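Local structure of haloacid dehalogenase (Pseudomonas aeruginosa, 3UMC) at residues 37-42 / 118-123; 62-67 / 111-116; 144-149 / 166-171; 196-201 / 216-221. The protein probably hydrolyses the carbon-halogen bond of L-2-haloacids, as a member of the haloacid dehalogenase-like hydrolase superfamily. One frame throughout, in Å; residues are numbered along the deposited sequence.

Contact 1 of 4, residues 37-42 / 118-123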
loop_
_atom_site.group_PDB
_atom_site.type_symbol
_atom_site.label_atom_id
_atom_site.label_comp_id
_atom_site.label_asym_id
_atom_site.label_seq_id
_atom_site.Cartn_x
_atom_site.Cartn_y
_atom_site.Cartn_z
ATOM N N ARG A 37 15.505 -6.461 17.348
ATOM C CA ARG A 37 16.420 -6.379 18.458
ATOM C C ARG A 37 17.877 -6.477 17.989
ATOM O O ARG A 37 18.706 -5.586 18.359
ATOM C CB ARG A 37 16.092 -7.469 19.467
ATOM C CG ARG A 37 17.013 -7.517 20.648
ATOM C CD ARG A 37 16.490 -8.436 21.705
ATOM N NE ARG A 37 17.170 -8.208 22.982
ATOM C CZ ARG A 37 18.312 -8.787 23.337
ATOM N NH1 ARG A 37 18.938 -9.621 22.532
ATOM N NH2 ARG A 37 18.833 -8.519 24.527
ATOM N N SER A 38 18.199 -7.505 17.189
ATOM C CA SER A 38 19.559 -7.609 16.612
ATOM C C SER A 38 19.960 -6.371 15.798
ATOM O O SER A 38 21.132 -5.901 15.863
ATOM C CB SER A 38 19.766 -8.816 15.680
ATOM O OG SER A 38 19.629 -10.049 16.350
ATOM N N SER A 39 19.021 -5.876 14.980
ATOM C CA SER A 39 19.307 -4.739 14.111
ATOM C C SER A 39 19.535 -3.469 14.923
ATOM O O SER A 39 20.375 -2.643 14.558
ATOM C CB SER A 39 18.161 -4.521 13.111
ATOM O OG SER A 39 18.043 -5.655 12.270
ATOM N N LEU A 40 18.779 -3.259 15.977
ATOM C CA LEU A 40 19.012 -2.085 16.745
ATOM C C LEU A 40 20.372 -2.245 17.464
ATOM O O LEU A 40 21.178 -1.331 17.455
ATOM C CB LEU A 40 17.876 -1.798 17.731
ATOM C CG LEU A 40 16.818 -0.818 17.191
ATOM C CD1 LEU A 40 16.137 -1.293 15.854
ATOM C CD2 LEU A 40 15.788 -0.559 18.221
ATOM N N ILE A 41 20.637 -3.391 18.073
ATOM C CA ILE A 41 21.890 -3.574 18.811
ATOM C C ILE A 41 23.055 -3.236 17.909
ATOM O O ILE A 41 23.934 -2.438 18.267
ATOM C CB ILE A 41 22.048 -5.006 19.370
ATOM C CG1 ILE A 41 21.098 -5.182 20.507
ATOM C CG2 ILE A 41 23.453 -5.282 19.893
ATOM C CD1 ILE A 41 20.971 -6.577 20.914
ATOM N N GLU A 42 23.032 -3.830 16.731
ATOM C CA GLU A 42 24.053 -3.621 15.743
ATOM C C GLU A 42 24.268 -2.140 15.400
ATOM O O GLU A 42 25.404 -1.702 15.211
ATOM C CB GLU A 42 23.647 -4.385 14.506
ATOM C CG GLU A 42 24.725 -4.553 13.442
ATOM C CD GLU A 42 24.579 -5.873 12.654
ATOM O OE1 GLU A 42 23.857 -6.806 13.139
ATOM O OE2 GLU A 42 25.220 -5.970 11.565
ATOM N N ARG A 118 15.502 0.264 9.508
ATOM C CA ARG A 118 16.395 -0.629 8.780
ATOM C C ARG A 118 16.473 -1.900 9.584
ATOM O O ARG A 118 17.195 -1.941 10.584
ATOM C CB ARG A 118 17.761 0.030 8.655
ATOM C CG ARG A 118 17.747 1.242 7.683
ATOM C CD ARG A 118 19.147 1.881 7.434
ATOM N NE ARG A 118 19.626 2.440 8.687
ATOM C CZ ARG A 118 19.173 3.560 9.246
ATOM N NH1 ARG A 118 18.235 4.309 8.664
ATOM N NH2 ARG A 118 19.675 3.948 10.404
ATOM N N LEU A 119 15.702 -2.937 9.213
ATOM C CA LEU A 119 15.639 -4.112 10.070
ATOM C C LEU A 119 15.824 -5.374 9.295
ATOM O O LEU A 119 15.184 -5.547 8.275
ATOM C CB LEU A 119 14.317 -4.178 10.853
ATOM C CG LEU A 119 13.898 -2.904 11.501
ATOM C CD1 LEU A 119 12.485 -2.997 11.852
ATOM C CD2 LEU A 119 14.789 -2.523 12.772
ATOM N N ARG A 120 16.614 -6.301 9.855
ATOM C CA ARG A 120 16.978 -7.482 9.183
ATOM C C ARG A 120 15.805 -8.473 9.193
ATOM O O ARG A 120 15.257 -8.765 10.223
ATOM C CB ARG A 120 18.195 -8.120 9.862
ATOM C CG ARG A 120 18.627 -9.485 9.239
ATOM C CD ARG A 120 19.957 -10.154 9.942
ATOM N NE ARG A 120 21.097 -9.283 9.658
ATOM C CZ ARG A 120 21.624 -8.375 10.494
ATOM N NH1 ARG A 120 22.611 -7.594 10.044
ATOM N NH2 ARG A 120 21.198 -8.245 11.769
ATOM N N PRO A 121 15.506 -9.039 8.045
ATOM C CA PRO A 121 14.531 -10.129 7.944
ATOM C C PRO A 121 15.031 -11.433 8.617
ATOM O O PRO A 121 16.214 -11.729 8.471
ATOM C CB PRO A 121 14.427 -10.330 6.440
ATOM C CG PRO A 121 15.711 -9.866 5.868
ATOM C CD PRO A 121 16.191 -8.774 6.748
ATOM N N TRP A 122 14.157 -12.240 9.246
ATOM C CA TRP A 122 14.542 -13.643 9.527
ATOM C C TRP A 122 14.905 -14.393 8.255
ATOM O O TRP A 122 14.451 -14.014 7.175
ATOM C CB TRP A 122 13.451 -14.378 10.309
ATOM C CG TRP A 122 13.030 -13.661 11.606
ATOM C CD1 TRP A 122 11.866 -13.027 11.812
ATOM C CD2 TRP A 122 13.767 -13.532 12.808
ATOM N NE1 TRP A 122 11.804 -12.511 13.062
ATOM C CE2 TRP A 122 12.968 -12.798 13.706
ATOM C CE3 TRP A 122 15.024 -13.975 13.234
ATOM C CZ2 TRP A 122 13.377 -12.490 14.991
ATOM C CZ3 TRP A 122 15.439 -13.670 14.523
ATOM C CH2 TRP A 122 14.603 -12.948 15.391
ATOM N N PRO A 123 15.691 -15.506 8.352
ATOM C CA PRO A 123 16.174 -16.246 7.173
ATOM C C PRO A 123 15.124 -16.744 6.219
ATOM O O PRO A 123 15.394 -16.911 5.003
ATOM C CB PRO A 123 16.864 -17.467 7.786
ATOM C CG PRO A 123 17.400 -16.948 9.133
ATOM C CD PRO A 123 16.309 -16.006 9.605
#
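Helix segment 37-42 comes down on the extended run 118-123 where Ser39 and Leu119 approach to 5.5 Å between CA atoms. Ser39 supplies the buried polar link. Its hydroxyl stands beside its own backbone N and opposite the carbonyl carbon, and there Arg120 N reaches Ser39 OG at 2.9 Å in a nearly straight bond, 163° at the hydrogen. The same hydroxyl also bonds to Asp35 O, four residues earlier, at the end of strand 34-35, so a buried OG is gripped by two backbone groups. On one flank of this bond Leu40 CD1 touches Leu119 CD2 at 3.6 Å, an apolar pair formed by branch ends. On the other flank Arg120 folds at chi3 (-66°) and brings its guanidinium back to Glu42, whose chain meets it at about a right angle. The planes of the two flat groups are 22° apart, and Glu42 OE1 lies at the guanidinium edge, 3.3 Å from Arg120 NH2. All the bonds in this salt bridge are long and weak, and both residues are exposed. Ser38, next to it, turns its OG to Asp35. Helix 36-50 is thus tied to the two-stranded antiparallel ribbon of strands 34-35 and 120-121, where Arg120 pairs with Asp35 through the backbone; Leu119 also rests on Val152 of helix 146-156, and Leu40 on Thr61 of helix 57-67.

Contact 2 of 4, residues 62-67 / 111-116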
loop_
_atom_site.group_PDB
_atom_site.type_symbol
_atom_site.label_atom_id
_atom_site.label_comp_id
_atom_site.label_asym_id
_atom_site.label_seq_id
_atom_site.Cartn_x
_atom_site.Cartn_y
_atom_site.Cartn_z
ATOM N N ASP A 62 16.346 -2.799 24.658
ATOM C CA ASP A 62 15.311 -3.521 25.375
ATOM C C ASP A 62 14.349 -2.629 26.121
ATOM O O ASP A 62 13.146 -2.883 26.150
ATOM C CB ASP A 62 15.935 -4.582 26.296
ATOM C CG ASP A 62 16.460 -5.782 25.505
ATOM O OD1 ASP A 62 16.154 -5.819 24.275
ATOM O OD2 ASP A 62 17.182 -6.654 26.086
ATOM N N ARG A 63 14.874 -1.580 26.742
ATOM C CA ARG A 63 14.024 -0.629 27.424
ATOM C C ARG A 63 13.158 0.177 26.431
ATOM O O ARG A 63 12.017 0.506 26.733
ATOM C CB ARG A 63 14.885 0.306 28.288
ATOM C CG ARG A 63 15.524 -0.361 29.589
ATOM C CD ARG A 63 14.494 -0.474 30.748
ATOM N NE ARG A 63 13.770 0.779 30.994
ATOM C CZ ARG A 63 14.261 1.830 31.653
ATOM N NH1 ARG A 63 15.508 1.813 32.146
ATOM N NH2 ARG A 63 13.498 2.920 31.812
ATOM N N TRP A 64 13.717 0.528 25.276
ATOM C CA TRP A 64 13.003 1.354 24.298
ATOM C C TRP A 64 11.729 0.635 23.832
ATOM O O TRP A 64 10.640 1.210 23.791
ATOM C CB TRP A 64 13.901 1.626 23.111
ATOM C CG TRP A 64 13.522 2.777 22.251
ATOM C CD1 TRP A 64 12.432 3.597 22.372
ATOM C CD2 TRP A 64 14.226 3.214 21.127
ATOM N NE1 TRP A 64 12.456 4.562 21.393
ATOM C CE2 TRP A 64 13.537 4.327 20.599
ATOM C CE3 TRP A 64 15.377 2.783 20.502
ATOM C CZ2 TRP A 64 13.969 4.985 19.489
ATOM C CZ3 TRP A 64 15.796 3.427 19.413
ATOM C CH2 TRP A 64 15.125 4.523 18.910
ATOM N N ARG A 65 11.879 -0.655 23.572
ATOM C CA ARG A 65 10.787 -1.475 23.100
ATOM C C ARG A 65 9.639 -1.513 24.089
ATOM O O ARG A 65 8.498 -1.741 23.696
ATOM C CB ARG A 65 11.286 -2.901 22.774
ATOM C CG ARG A 65 10.208 -3.877 22.256
ATOM C CD ARG A 65 9.444 -3.312 21.082
ATOM N NE ARG A 65 8.597 -4.296 20.415
ATOM C CZ ARG A 65 7.901 -4.051 19.314
ATOM N NH1 ARG A 65 7.897 -2.841 18.770
ATOM N NH2 ARG A 65 7.162 -5.005 18.768
ATOM N N GLN A 66 9.922 -1.291 25.365
ATOM C CA GLN A 66 8.858 -1.271 26.389
ATOM C C GLN A 66 8.352 0.115 26.816
ATOM O O GLN A 66 7.283 0.207 27.413
ATOM C CB GLN A 66 9.349 -2.009 27.633
ATOM C CG GLN A 66 9.720 -3.453 27.383
ATOM C CD GLN A 66 8.580 -4.239 26.777
ATOM O OE1 GLN A 66 8.787 -5.050 25.862
ATOM N NE2 GLN A 66 7.353 -3.996 27.277
ATOM N N GLN A 67 9.118 1.162 26.531
ATOM C CA GLN A 67 8.952 2.483 27.191
ATOM C C GLN A 67 7.734 3.253 26.714
ATOM O O GLN A 67 7.128 4.048 27.492
ATOM C CB GLN A 67 10.199 3.350 26.965
ATOM C CG GLN A 67 10.189 4.771 27.564
ATOM C CD GLN A 67 10.719 4.885 29.013
ATOM O OE1 GLN A 67 11.203 3.912 29.624
ATOM N NE2 GLN A 67 10.637 6.106 29.554
ATOM N N ARG A 111 18.746 10.379 13.888
ATOM C CA ARG A 111 19.461 9.226 13.422
ATOM C C ARG A 111 19.082 7.963 14.212
ATOM O O ARG A 111 18.816 6.926 13.623
ATOM C CB ARG A 111 20.951 9.484 13.544
ATOM C CG ARG A 111 21.768 8.479 12.828
ATOM C CD ARG A 111 23.174 8.462 13.381
ATOM N NE ARG A 111 23.987 7.494 12.668
ATOM C CZ ARG A 111 25.314 7.480 12.668
ATOM N NH1 ARG A 111 26.006 8.395 13.348
ATOM N NH2 ARG A 111 25.952 6.540 11.979
ATOM N N ILE A 112 19.045 8.064 15.531
ATOM C CA ILE A 112 18.794 6.899 16.366
ATOM C C ILE A 112 17.341 6.405 16.224
ATOM O O ILE A 112 17.117 5.234 16.109
ATOM C CB ILE A 112 19.166 7.179 17.853
ATOM C CG1 ILE A 112 20.690 7.425 17.987
ATOM C CG2 ILE A 112 18.744 6.049 18.782
ATOM C CD1 ILE A 112 21.039 8.262 19.235
ATOM N N THR A 113 16.394 7.325 16.242
ATOM C CA THR A 113 15.007 7.049 15.956
ATOM C C THR A 113 14.754 6.300 14.645
ATOM O O THR A 113 13.781 5.536 14.556
ATOM C CB THR A 113 14.238 8.357 15.953
ATOM O OG1 THR A 113 14.261 8.857 17.284
ATOM C CG2 THR A 113 12.789 8.166 15.519
ATOM N N GLY A 114 15.610 6.528 13.651
ATOM C CA GLY A 114 15.493 5.933 12.322
ATOM C C GLY A 114 16.154 4.553 12.247
ATOM O O GLY A 114 16.196 3.899 11.187
ATOM N N PHE A 115 16.713 4.123 13.370
ATOM C CA PHE A 115 17.229 2.763 13.532
ATOM C C PHE A 115 16.165 1.717 13.241
ATOM O O PHE A 115 16.440 0.690 12.661
ATOM C CB PHE A 115 17.680 2.570 14.981
ATOM C CG PHE A 115 19.070 3.072 15.268
ATOM C CD1 PHE A 115 19.786 3.836 14.344
ATOM C CD2 PHE A 115 19.685 2.761 16.493
ATOM C CE1 PHE A 115 21.081 4.275 14.631
ATOM C CE2 PHE A 115 21.007 3.219 16.780
ATOM C CZ PHE A 115 21.677 3.956 15.842
ATOM N N TRP A 116 14.959 2.024 13.670
ATOM C CA TRP A 116 13.820 1.166 13.457
ATOM C C TRP A 116 13.406 1.092 12.013
ATOM O O TRP A 116 12.490 0.391 11.749
ATOM C CB TRP A 116 12.661 1.700 14.206
ATOM C CG TRP A 116 12.818 1.645 15.615
ATOM C CD1 TRP A 116 13.147 2.677 16.433
ATOM C CD2 TRP A 116 12.533 0.535 16.451
ATOM N NE1 TRP A 116 13.111 2.268 17.738
ATOM C CE2 TRP A 116 12.744 0.948 17.778
ATOM C CE3 TRP A 116 12.124 -0.781 16.209
ATOM C CZ2 TRP A 116 12.592 0.087 18.875
ATOM C CZ3 TRP A 116 11.943 -1.634 17.299
ATOM C CH2 TRP A 116 12.191 -1.192 18.618
#
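Trp64 and Trp116 form a T-shaped aromatic pair buried between helix 57-67 and the end of helix 106-113, in the all-helical part of the chain that corresponds to the cap of related dehalogenases. The edge of Trp116 points at the face of Trp64: the five-membered ring of Trp116 and the six-membered ring of Trp64 have centroids 4.3 Å apart and planes at 71°. Trp116 NE1 leads, 3.1 Å above the Trp64 plane and 3.2 Å from Trp64 CH2, with its N-H directed at the six-membered ring. Trp64 is brought there by a chi1 of -161°, which carries its CG away from the backbone N and out across the gap. The rim of the same indole then runs up against the other helix, with Trp64 CH2 3.5 Å from Ile112 O, near the ring plane, and 3.9 Å from Ile112 CG2. Leu40 of helix 36-50 and Leu93 of helix 85-99 close in on Trp64, while His89 stacks on Trp116. With Trp64 NE1 bonded to His89 O, one indole spends its N-H on a carbonyl and the other, consistent with an N-H...pi interaction, spends its own on an electron-rich ring face, a way of accommodating both donors in a buried aromatic cluster.

Contact 3 of 4, residues 144-149 / 166-171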
loop_
_atom_site.group_PDB
_atom_site.type_symbol
_atom_site.label_atom_id
_atom_site.label_comp_id
_atom_site.label_asym_id
_atom_site.label_seq_id
_atom_site.Cartn_x
_atom_site.Cartn_y
_atom_site.Cartn_z
ATOM N N GLY A 144 3.683 0.307 13.167
ATOM C CA GLY A 144 4.516 1.222 12.416
ATOM C C GLY A 144 3.709 2.076 11.458
ATOM O O GLY A 144 2.825 1.541 10.723
ATOM N N ASN A 145 3.975 3.379 11.422
ATOM C CA ASN A 145 3.318 4.253 10.456
ATOM C C ASN A 145 3.828 3.951 9.043
ATOM O O ASN A 145 4.948 3.431 8.841
ATOM C CB ASN A 145 3.535 5.750 10.755
ATOM C CG ASN A 145 5.007 6.080 11.011
ATOM O OD1 ASN A 145 5.623 5.581 11.975
ATOM N ND2 ASN A 145 5.583 6.876 10.133
ATOM N N THR A 146 3.014 4.365 8.085
ATOM C CA THR A 146 3.215 4.045 6.697
ATOM C C THR A 146 4.632 4.376 6.260
ATOM O O THR A 146 5.317 3.562 5.701
ATOM C CB THR A 146 2.118 4.753 5.857
ATOM O OG1 THR A 146 0.832 4.235 6.198
ATOM C CG2 THR A 146 2.361 4.566 4.385
ATOM N N ALA A 147 5.121 5.548 6.603
ATOM C CA ALA A 147 6.428 6.006 6.102
ATOM C C ALA A 147 7.566 5.141 6.686
ATOM O O ALA A 147 8.498 4.767 5.999
ATOM C CB ALA A 147 6.612 7.512 6.448
ATOM N N LEU A 148 7.444 4.775 7.958
ATOM C CA LEU A 148 8.401 3.860 8.630
ATOM C C LEU A 148 8.371 2.473 7.942
ATOM O O LEU A 148 9.400 1.908 7.604
ATOM C CB LEU A 148 8.008 3.708 10.126
ATOM C CG LEU A 148 8.988 2.973 11.059
ATOM C CD1 LEU A 148 8.786 3.426 12.539
ATOM C CD2 LEU A 148 8.847 1.461 10.958
HETATM N N MSE A 149 7.160 1.984 7.652
HETATM C CA MSE A 149 7.014 0.663 7.004
HETATM C C MSE A 149 7.489 0.641 5.560
HETATM O O MSE A 149 7.903 -0.418 5.034
HETATM C CB MSE A 149 5.580 0.190 7.096
HETATM C CG MSE A 149 5.174 -0.296 8.432
HETATM SE SE MSE A 149 6.061 -2.089 8.776
HETATM C CE MSE A 149 7.088 -1.329 10.228
ATOM N N ALA A 166 -1.307 1.501 11.061
ATOM C CA ALA A 166 -2.115 2.047 12.086
ATOM C C ALA A 166 -2.539 3.450 11.759
ATOM O O ALA A 166 -3.678 3.836 12.070
ATOM C CB ALA A 166 -1.352 2.015 13.401
ATOM N N ASP A 167 -1.616 4.194 11.144
ATOM C CA ASP A 167 -1.925 5.556 10.762
ATOM C C ASP A 167 -2.907 5.679 9.610
ATOM O O ASP A 167 -3.301 6.754 9.357
ATOM C CB ASP A 167 -0.673 6.415 10.540
ATOM C CG ASP A 167 0.163 6.030 9.303
ATOM O OD1 ASP A 167 0.154 4.862 8.832
ATOM O OD2 ASP A 167 0.819 6.952 8.771
ATOM N N LEU A 168 -3.314 4.609 8.911
ATOM C CA LEU A 168 -4.402 4.726 7.960
ATOM C C LEU A 168 -5.715 4.828 8.752
ATOM O O LEU A 168 -6.693 5.366 8.283
ATOM C CB LEU A 168 -4.533 3.510 7.016
ATOM C CG LEU A 168 -3.444 3.073 6.072
ATOM C CD1 LEU A 168 -3.984 2.035 5.035
ATOM C CD2 LEU A 168 -2.801 4.270 5.416
ATOM N N PHE A 169 -5.737 4.255 9.943
ATOM C CA PHE A 169 -6.973 4.031 10.673
ATOM C C PHE A 169 -7.057 4.882 11.920
ATOM O O PHE A 169 -8.099 4.993 12.508
ATOM C CB PHE A 169 -7.050 2.564 11.071
ATOM C CG PHE A 169 -6.801 1.614 9.932
ATOM C CD1 PHE A 169 -7.685 1.516 8.887
ATOM C CD2 PHE A 169 -5.678 0.815 9.914
ATOM C CE1 PHE A 169 -7.442 0.671 7.844
ATOM C CE2 PHE A 169 -5.478 -0.118 8.882
ATOM C CZ PHE A 169 -6.334 -0.160 7.839
ATOM N N GLY A 170 -5.960 5.456 12.361
ATOM C CA GLY A 170 -5.937 6.209 13.611
ATOM C C GLY A 170 -6.113 5.356 14.837
ATOM O O GLY A 170 -6.605 5.861 15.865
ATOM N N HIS A 171 -5.721 4.060 14.745
ATOM C CA HIS A 171 -5.788 3.128 15.867
ATOM C C HIS A 171 -4.547 2.225 15.871
ATOM O O HIS A 171 -4.004 1.904 14.798
ATOM C CB HIS A 171 -7.037 2.277 15.737
ATOM C CG HIS A 171 -8.301 2.972 16.143
ATOM N ND1 HIS A 171 -8.780 2.953 17.443
ATOM C CD2 HIS A 171 -9.218 3.658 15.413
ATOM C CE1 HIS A 171 -9.930 3.604 17.492
ATOM N NE2 HIS A 171 -10.226 4.023 16.275
HETATM O O HOH W 1 3.450 7.549 7.808
#
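Asp167 and Thr146 are brought together by two torsions: chi1 of 69° tucks the Asp167 carboxylate between its own N and carbonyl carbon, and chi1 of -64° sets Thr146 OG1 on the same side as Thr146 N. Both donors of the threonine converge on one oxygen. OG1 gives its hydrogen to Asp167 OD1 at 2.8 Å on the syn side, 17° out of the carboxylate plane, while Thr146 N meets the same OD1 at 3.0 Å from above that plane. OD2 adds a long, weak bond to Thr146 N and accepts from water 1, 2.9 Å from Asp167 OD2; that water in turn accepts from Ala147 N and Asn145 ND2, while Asn145 OD1 accepts from Asp86 N. Asn145 is the N-cap of helix 146-156, so the carboxylate sits at the positive end of a helix, an environment that would probably favour its ionised form. The geometry belongs to a beta-alpha-beta unit of the HAD Rossmann-like core: strand 137-140, helix 146-156 and strand 162-163, with Asp167 on the short, weakly bonded helical turn that follows and reaching back to the start of the long helix. Leu168 CD2 borders Thr146 OG1 at 3.7 Å. Leu185 of the second subunit packs on Asp167 and Leu168, and Met162 of that subunit on Thr146.

Contact 4 of 4, residues 196-201 / 216-221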
loop_
_atom_site.group_PDB
_atom_site.type_symbol
_atom_site.label_atom_id
_atom_site.label_comp_id
_atom_site.label_asym_id
_atom_site.label_seq_id
_atom_site.Cartn_x
_atom_site.Cartn_y
_atom_site.Cartn_z
ATOM N N CYS A 196 -1.230 -13.424 9.829
ATOM C CA CYS A 196 -0.045 -14.176 10.268
ATOM C C CYS A 196 0.756 -13.342 11.235
ATOM O O CYS A 196 1.151 -12.225 10.917
ATOM C CB CYS A 196 0.772 -14.550 9.037
ATOM S SG CYS A 196 2.352 -15.362 9.392
ATOM N N ALA A 197 1.023 -13.881 12.414
ATOM C CA ALA A 197 1.781 -13.171 13.449
ATOM C C ALA A 197 2.553 -14.087 14.353
ATOM O O ALA A 197 2.206 -15.212 14.534
ATOM C CB ALA A 197 0.823 -12.324 14.363
ATOM N N ALA A 198 3.565 -13.537 15.000
ATOM C CA ALA A 198 4.317 -14.231 16.043
ATOM C C ALA A 198 3.771 -13.967 17.439
ATOM O O ALA A 198 4.349 -14.402 18.457
ATOM C CB ALA A 198 5.780 -13.801 15.964
ATOM N N HIS A 199 2.684 -13.215 17.546
ATOM C CA HIS A 199 2.234 -12.763 18.894
ATOM C C HIS A 199 0.765 -13.172 19.074
ATOM O O HIS A 199 -0.127 -12.866 18.206
ATOM C CB HIS A 199 2.522 -11.258 19.111
ATOM C CG HIS A 199 3.879 -10.826 18.646
ATOM N ND1 HIS A 199 4.080 -10.059 17.515
ATOM C CD2 HIS A 199 5.095 -11.210 19.053
ATOM C CE1 HIS A 199 5.368 -9.908 17.321
ATOM N NE2 HIS A 199 6.009 -10.586 18.258
ATOM N N ASN A 200 0.512 -13.959 20.109
ATOM C CA ASN A 200 -0.841 -14.498 20.309
ATOM C C ASN A 200 -1.889 -13.405 20.524
ATOM O O ASN A 200 -3.019 -13.646 20.148
ATOM C CB ASN A 200 -0.895 -15.450 21.512
ATOM C CG ASN A 200 -0.262 -16.821 21.202
ATOM O OD1 ASN A 200 -0.887 -17.712 20.631
ATOM N ND2 ASN A 200 0.975 -16.987 21.617
ATOM N N TYR A 201 -1.515 -12.239 21.125
ATOM C CA TYR A 201 -2.489 -11.190 21.406
ATOM C C TYR A 201 -3.098 -10.672 20.100
ATOM O O TYR A 201 -4.259 -10.336 20.031
ATOM C CB TYR A 201 -1.885 -10.007 22.221
ATOM C CG TYR A 201 -1.331 -8.958 21.304
ATOM C CD1 TYR A 201 -2.148 -7.944 20.827
ATOM C CD2 TYR A 201 -0.004 -9.046 20.800
ATOM C CE1 TYR A 201 -1.654 -6.992 19.894
ATOM C CE2 TYR A 201 0.497 -8.103 19.901
ATOM C CZ TYR A 201 -0.337 -7.083 19.444
ATOM O OH TYR A 201 0.100 -6.142 18.529
ATOM N N ILE A 216 3.407 -18.120 13.815
ATOM C CA ILE A 216 4.821 -18.563 13.623
ATOM C C ILE A 216 5.607 -18.121 14.831
ATOM O O ILE A 216 5.750 -16.955 15.029
ATOM C CB ILE A 216 5.396 -17.920 12.380
ATOM C CG1 ILE A 216 4.575 -18.377 11.168
ATOM C CG2 ILE A 216 6.872 -18.353 12.114
ATOM C CD1 ILE A 216 5.222 -18.092 9.794
ATOM N N ALA A 217 6.130 -19.043 15.624
ATOM C CA ALA A 217 6.920 -18.683 16.761
ATOM C C ALA A 217 8.219 -18.032 16.365
ATOM O O ALA A 217 8.864 -18.492 15.477
ATOM C CB ALA A 217 7.170 -19.977 17.704
ATOM N N ARG A 218 8.630 -16.986 17.078
ATOM C CA ARG A 218 9.930 -16.343 16.884
ATOM C C ARG A 218 10.583 -16.276 18.255
ATOM O O ARG A 218 10.622 -15.207 18.871
ATOM C CB ARG A 218 9.769 -14.932 16.342
ATOM C CG ARG A 218 9.155 -14.834 14.980
ATOM C CD ARG A 218 9.913 -15.693 13.931
ATOM N NE ARG A 218 9.513 -15.400 12.567
ATOM C CZ ARG A 218 10.034 -15.954 11.458
ATOM N NH1 ARG A 218 10.923 -16.942 11.518
ATOM N NH2 ARG A 218 9.588 -15.567 10.279
ATOM N N PRO A 219 11.099 -17.421 18.741
ATOM C CA PRO A 219 11.565 -17.487 20.133
ATOM C C PRO A 219 12.801 -16.632 20.464
ATOM O O PRO A 219 13.081 -16.498 21.614
ATOM C CB PRO A 219 11.834 -18.974 20.366
ATOM C CG PRO A 219 12.206 -19.575 18.962
ATOM C CD PRO A 219 11.270 -18.702 18.003
ATOM N N LEU A 220 13.432 -15.996 19.465
ATOM C CA LEU A 220 14.635 -15.169 19.601
ATOM C C LEU A 220 14.314 -13.677 19.456
ATOM O O LEU A 220 15.195 -12.833 19.548
ATOM C CB LEU A 220 15.699 -15.640 18.547
ATOM C CG LEU A 220 16.225 -17.092 18.857
ATOM C CD1 LEU A 220 17.355 -17.587 18.009
ATOM C CD2 LEU A 220 16.655 -17.158 20.313
ATOM N N GLU A 221 13.054 -13.324 19.231
ATOM C CA GLU A 221 12.733 -11.914 19.028
ATOM C C GLU A 221 13.308 -11.022 20.154
ATOM O O GLU A 221 13.870 -9.939 19.884
ATOM C CB GLU A 221 11.229 -11.702 18.974
ATOM C CG GLU A 221 10.832 -10.301 18.695
ATOM C CD GLU A 221 9.306 -10.075 18.560
ATOM O OE1 GLU A 221 8.459 -11.024 18.611
ATOM O OE2 GLU A 221 9.000 -8.903 18.321
HETATM O O HOH W 2 6.804 -15.786 18.891
#
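His199 and Glu221 reach for each other from opposite directions. Glu221 is fully extended, CG turned away from its backbone N (chi1 -177°) and the chain straight beyond it, which spans the gap to the ring. His199 NE2 donates to the syn lone pair of Glu221 OE1 at 2.5 Å, a length whose exact value is doubtful at this resolution, with 167° at the hydrogen; the oxygen lies almost in the ring plane, but the carboxylate is twisted 45° from it. Trp36 NE1 bonds to the other oxygen, OE2, so both are held, which should limit the carboxylate's rotation. Arg218 CG, beside its backbone N, rests on Ala198 CB at 3.7 Å; the bend at chi2 then lays the guanidinium face over Ile216 CG2, and the charged end goes to Asp124. On the strands, Cys196 SG meets Ile216 CD1 at 4.0 Å. The backbones are joined by Ile216 N to Ala197 O at 3.2 Å and by a CA-H...O contact from Ala198 CA to Ile216 O, while water 2 bridges Ala198 O and Arg218 N. Strands 193-197 and 212-216 are neighbours in the parallel sheet, and HAD-fold enzymes place their active site at the loops leaving such C-terminal ends; His199 touches Asp28 there, at the position usually held by the family's nucleophilic aspartate.

Contact 2 lies nested in the chain loop that contact 1 closes, their centres 12 Å apart. The two meet directly: Arg37 NE forms a salt bridge with Asp62 OD1 at 2.9 Å, and Leu40 CD2 packs on Trp116 CZ2 at 3.3 Å. Contact 1 also reaches contact 4, where Trp122 CD1 lies 3.4 Å from Arg218 NE, so the residue just after strand 120-121 brings the ribbon up to the loops at the strand ends, the probable active-site side, and probably links helical cap and core. Contact 3 touches contact 2 through Trp116 O and Leu148 CD2, 3.9 Å apart. It lies across the chain's centre from contact 4, about 21 Å between centres, and reaches the second subunit.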